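Local coordinates for protein ribonucleoside-diphosphate reductase (PDB 5IM3) that probably supplies precursors for DNA synthesis by reducing ribonucleoside diphosphates to their 2'-deoxy forms, under allosteric control by nucleotides such as dATP, at residues 510-522 with 566-580. Sequence-based numbering, arbitrary orientation.
Sequences PDLHDLYGKAFEE and KDPCNLRSPQQHVGV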
# COMPACT_ATOMS: atom_id res chain seq x y z
N PRO A 510 -43.71 -13.87 7.97
CA PRO A 510 -44.44 -12.72 7.40
C PRO A 510 -44.95 -11.72 8.42
O PRO A 510 -45.35 -10.63 8.02
CB PRO A 510 -45.60 -13.38 6.65
CG PRO A 510 -45.79 -14.71 7.31
CD PRO A 510 -44.42 -15.15 7.75
N ASP A 511 -44.92 -12.05 9.71
CA ASP A 511 -45.46 -11.17 10.73
C ASP A 511 -44.42 -10.23 11.34
O ASP A 511 -44.80 -9.27 12.01
CB ASP A 511 -46.12 -11.99 11.85
CG ASP A 511 -45.22 -13.10 12.38
OD1 ASP A 511 -44.50 -13.72 11.57
OD2 ASP A 511 -45.24 -13.34 13.60
N LEU A 512 -43.13 -10.47 11.09
CA LEU A 512 -42.08 -9.68 11.75
C LEU A 512 -42.10 -8.23 11.29
O LEU A 512 -41.98 -7.31 12.11
CB LEU A 512 -40.70 -10.29 11.47
CG LEU A 512 -40.26 -11.52 12.27
CD1 LEU A 512 -38.81 -11.84 11.95
CD2 LEU A 512 -40.43 -11.32 13.77
N HIS A 513 -42.21 -8.00 9.98
CA HIS A 513 -42.09 -6.64 9.46
C HIS A 513 -43.10 -5.70 10.10
O HIS A 513 -42.79 -4.53 10.36
CB HIS A 513 -42.25 -6.67 7.94
CG HIS A 513 -42.08 -5.33 7.29
ND1 HIS A 513 -41.01 -4.51 7.55
CD2 HIS A 513 -42.85 -4.68 6.39
CE1 HIS A 513 -41.12 -3.41 6.83
NE2 HIS A 513 -42.23 -3.48 6.12
N ASP A 514 -44.32 -6.19 10.37
CA ASP A 514 -45.35 -5.34 10.97
C ASP A 514 -45.22 -5.23 12.48
O ASP A 514 -45.79 -4.31 13.07
CB ASP A 514 -46.74 -5.87 10.62
CG ASP A 514 -47.16 -5.53 9.20
OD1 ASP A 514 -46.55 -4.63 8.60
OD2 ASP A 514 -48.11 -6.16 8.70
N LEU A 515 -44.51 -6.15 13.13
CA LEU A 515 -44.29 -6.05 14.56
C LEU A 515 -43.16 -5.07 14.87
O LEU A 515 -42.33 -4.76 14.01
CB LEU A 515 -43.98 -7.43 15.16
CG LEU A 515 -45.07 -8.49 15.09
CD1 LEU A 515 -44.53 -9.83 15.58
CD2 LEU A 515 -46.30 -8.09 15.89
N TYR A 516 -43.14 -4.58 16.11
CA TYR A 516 -42.10 -3.67 16.55
C TYR A 516 -42.04 -3.70 18.07
O TYR A 516 -42.95 -4.21 18.74
CB TYR A 516 -42.34 -2.24 16.04
CG TYR A 516 -43.69 -1.67 16.42
CD1 TYR A 516 -43.87 -1.01 17.63
CD2 TYR A 516 -44.78 -1.77 15.56
CE1 TYR A 516 -45.10 -0.48 17.98
CE2 TYR A 516 -46.01 -1.25 15.90
CZ TYR A 516 -46.17 -0.60 17.11
OH TYR A 516 -47.39 -0.07 17.45
N GLY A 517 -40.96 -3.15 18.62
CA GLY A 517 -40.79 -3.09 20.06
C GLY A 517 -40.63 -4.46 20.68
O GLY A 517 -40.05 -5.38 20.09
N LYS A 518 -41.15 -4.61 21.90
CA LYS A 518 -41.07 -5.88 22.61
C LYS A 518 -41.73 -7.00 21.81
O LYS A 518 -41.22 -8.13 21.76
CB LYS A 518 -41.73 -5.77 23.98
CG LYS A 518 -40.82 -5.23 25.07
CD LYS A 518 -41.44 -5.45 26.45
CE LYS A 518 -40.43 -5.19 27.55
NZ LYS A 518 -39.88 -3.81 27.49
N ALA A 519 -42.87 -6.71 21.18
CA ALA A 519 -43.56 -7.73 20.40
C ALA A 519 -42.65 -8.31 19.32
O ALA A 519 -42.63 -9.53 19.10
CB ALA A 519 -44.83 -7.15 19.78
N PHE A 520 -41.89 -7.45 18.63
CA PHE A 520 -40.99 -7.94 17.60
C PHE A 520 -39.88 -8.81 18.20
O PHE A 520 -39.57 -9.88 17.67
CB PHE A 520 -40.37 -6.78 16.83
CG PHE A 520 -39.21 -7.18 15.95
CD1 PHE A 520 -39.43 -7.62 14.66
CD2 PHE A 520 -37.91 -7.14 16.43
CE1 PHE A 520 -38.36 -8.00 13.85
CE2 PHE A 520 -36.85 -7.52 15.63
CZ PHE A 520 -37.08 -7.95 14.34
N GLU A 521 -39.29 -8.36 19.31
CA GLU A 521 -38.13 -9.04 19.86
C GLU A 521 -38.50 -10.42 20.39
O GLU A 521 -37.72 -11.37 20.26
CB GLU A 521 -37.50 -8.19 20.96
CG GLU A 521 -37.07 -6.82 20.47
CD GLU A 521 -36.16 -6.09 21.46
OE1 GLU A 521 -35.83 -6.67 22.51
OE2 GLU A 521 -35.79 -4.93 21.17
N GLU A 522 -39.69 -10.55 20.99
CA GLU A 522 -40.16 -11.86 21.42
C GLU A 522 -40.39 -12.77 20.22
O GLU A 522 -39.91 -13.91 20.18
CB GLU A 522 -41.45 -11.71 22.23
CG GLU A 522 -42.18 -13.02 22.50
CD GLU A 522 -43.42 -12.84 23.35
OE1 GLU A 522 -43.57 -11.76 23.94
OE2 GLU A 522 -44.23 -13.79 23.41
N LYS A 566 -36.26 1.51 13.01
CA LYS A 566 -37.66 1.13 12.82
C LYS A 566 -38.48 1.33 14.09
O LYS A 566 -39.63 1.78 14.02
CB LYS A 566 -37.71 -0.33 12.36
CG LYS A 566 -39.02 -1.06 12.59
CD LYS A 566 -38.87 -2.53 12.23
CE LYS A 566 -40.16 -3.29 12.47
NZ LYS A 566 -39.92 -4.76 12.49
N ASP A 567 -37.93 1.00 15.25
CA ASP A 567 -38.72 0.92 16.46
C ASP A 567 -39.08 2.29 17.04
O ASP A 567 -40.23 2.49 17.44
CB ASP A 567 -37.99 0.06 17.49
CG ASP A 567 -38.02 -1.42 17.13
OD1 ASP A 567 -39.08 -1.90 16.67
OD2 ASP A 567 -36.99 -2.10 17.29
N PRO A 568 -38.15 3.25 17.11
CA PRO A 568 -38.57 4.60 17.52
C PRO A 568 -39.57 5.23 16.56
O PRO A 568 -40.45 5.97 17.00
CB PRO A 568 -37.25 5.39 17.59
CG PRO A 568 -36.25 4.57 16.87
CD PRO A 568 -36.68 3.15 17.02
N CYS A 569 -39.46 4.95 15.25
CA CYS A 569 -40.45 5.46 14.31
C CYS A 569 -41.84 4.90 14.58
O CYS A 569 -42.84 5.58 14.31
CB CYS A 569 -40.04 5.13 12.87
SG CYS A 569 -38.58 6.00 12.27
N ASN A 570 -41.93 3.67 15.08
CA ASN A 570 -43.23 3.04 15.30
C ASN A 570 -43.76 3.27 16.71
O ASN A 570 -44.95 3.56 16.88
CB ASN A 570 -43.14 1.54 15.02
CG ASN A 570 -43.36 1.21 13.55
OD1 ASN A 570 -44.49 1.15 13.08
ND2 ASN A 570 -42.27 0.97 12.83
N LEU A 571 -42.90 3.13 17.72
CA LEU A 571 -43.34 3.30 19.10
C LEU A 571 -43.78 4.73 19.38
O LEU A 571 -44.63 4.96 20.26
CB LEU A 571 -42.23 2.90 20.06
CG LEU A 571 -41.94 1.39 20.13
CD1 LEU A 571 -40.62 1.12 20.81
CD2 LEU A 571 -43.07 0.68 20.85
N ARG A 572 -43.24 5.70 18.65
CA ARG A 572 -43.59 7.10 18.85
C ARG A 572 -44.56 7.62 17.80
O ARG A 572 -44.95 8.79 17.86
CB ARG A 572 -42.32 7.96 18.85
CG ARG A 572 -41.28 7.51 19.86
CD ARG A 572 -40.17 8.54 20.01
NE ARG A 572 -40.69 9.84 20.41
CZ ARG A 572 -39.97 10.96 20.42
NH1 ARG A 572 -38.70 10.94 20.06
NH2 ARG A 572 -40.54 12.10 20.80
N SER A 573 -44.97 6.78 16.85
CA SER A 573 -45.93 7.21 15.85
C SER A 573 -47.29 7.42 16.51
O SER A 573 -47.76 6.54 17.25
CB SER A 573 -46.04 6.17 14.74
OG SER A 573 -47.04 6.52 13.80
N PRO A 574 -47.96 8.56 16.30
CA PRO A 574 -49.30 8.74 16.88
C PRO A 574 -50.36 7.84 16.26
O PRO A 574 -51.47 7.77 16.81
CB PRO A 574 -49.61 10.22 16.60
CG PRO A 574 -48.28 10.85 16.33
CD PRO A 574 -47.46 9.79 15.68
N GLN A 575 -50.07 7.16 15.16
CA GLN A 575 -51.06 6.39 14.42
C GLN A 575 -50.85 4.88 14.57
O GLN A 575 -51.17 4.11 13.66
CB GLN A 575 -51.03 6.79 12.95
CG GLN A 575 -51.50 8.21 12.69
CD GLN A 575 -52.99 8.38 12.94
OE1 GLN A 575 -53.41 8.66 14.06
NE2 GLN A 575 -53.79 8.21 11.90
N GLN A 576 -50.32 4.43 15.71
CA GLN A 576 -50.09 3.01 15.93
C GLN A 576 -51.38 2.21 15.94
O GLN A 576 -51.35 0.99 15.70
CB GLN A 576 -49.37 2.78 17.25
CG GLN A 576 -47.98 3.37 17.31
CD GLN A 576 -47.42 3.40 18.72
OE1 GLN A 576 -47.29 2.37 19.38
NE2 GLN A 576 -47.08 4.59 19.20
N HIS A 577 -52.52 2.85 16.21
CA HIS A 577 -53.78 2.14 16.37
C HIS A 577 -54.43 1.75 15.05
O HIS A 577 -55.43 1.02 15.06
CB HIS A 577 -54.76 3.00 17.18
CG HIS A 577 -55.19 4.24 16.46
ND1 HIS A 577 -54.30 5.21 16.04
CD2 HIS A 577 -56.42 4.68 16.09
CE1 HIS A 577 -54.96 6.18 15.44
NE2 HIS A 577 -56.25 5.88 15.46
N VAL A 578 -53.90 2.22 13.92
CA VAL A 578 -54.59 2.06 12.65
C VAL A 578 -53.61 1.66 11.56
O VAL A 578 -54.00 1.51 10.39
CB VAL A 578 -55.35 3.36 12.29
CG1 VAL A 578 -54.38 4.45 11.82
CG2 VAL A 578 -56.43 3.10 11.26
N GLY A 579 -52.34 1.48 11.91
CA GLY A 579 -51.37 1.07 10.92
C GLY A 579 -49.98 0.97 11.51
O GLY A 579 -49.78 1.10 12.72
N VAL A 580 -49.02 0.76 10.61
CA VAL A 580 -47.62 0.54 10.96
C VAL A 580 -46.76 1.38 10.03
O VAL A 580 -47.06 1.51 8.84
CB VAL A 580 -47.24 -0.96 10.86
CG1 VAL A 580 -45.73 -1.17 10.97
CG2 VAL A 580 -47.97 -1.77 11.93
O HOH W 1 -36.45 -4.52 18.00
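Tyr516 lays one ring face on Asn570 CB and Lys566 reaches the backbone carbonyls of 512-515, a mixed aromatic and polar contact in the ribonucleotide reductase alpha-beta barrel. It joins the loop leading into helix 517-532 to short helix 566-571, which directly follows strand 562-565 of the barrel sheet, and to the loop beyond. Asn570 CB makes a CH-pi contact with the Tyr516 ring, 3.7 Å from the ring centroid and 16° off its normal; the Asn570 amide lies nearly parallel to the ring (planes 17° apart), while its OD1 accepts from Val581 N. Leu571 CD2 meets the ring edge in plane, 3.7 Å from Tyr516 CE1. At the far end of the ring, Tyr516 OH donates to Gln576 OE1 at 3.1 Å, and Gln576 NE2 is tied back to Ser573 O at 2.8 Å, which would help fix the acceptor. Lys566, fully extended beyond CG, carries its ammonium in among those carbonyls: NZ donates to Leu515 O at 2.8 Å, nearly in line with the C=O bond, and weakly to Leu512 O. A salt bridge to Glu455 also engages NZ, and Glu455 accepts from His513 ND1, linking both segments to one carboxylate. Asp567 divides its oxygens: OD2 accepts from Asp489 N and from a water shared with Glu521, whereas OD1 receives Gly517 N at 3.0 Å, a nearly straight bond (170°) arriving from above the carboxylate plane.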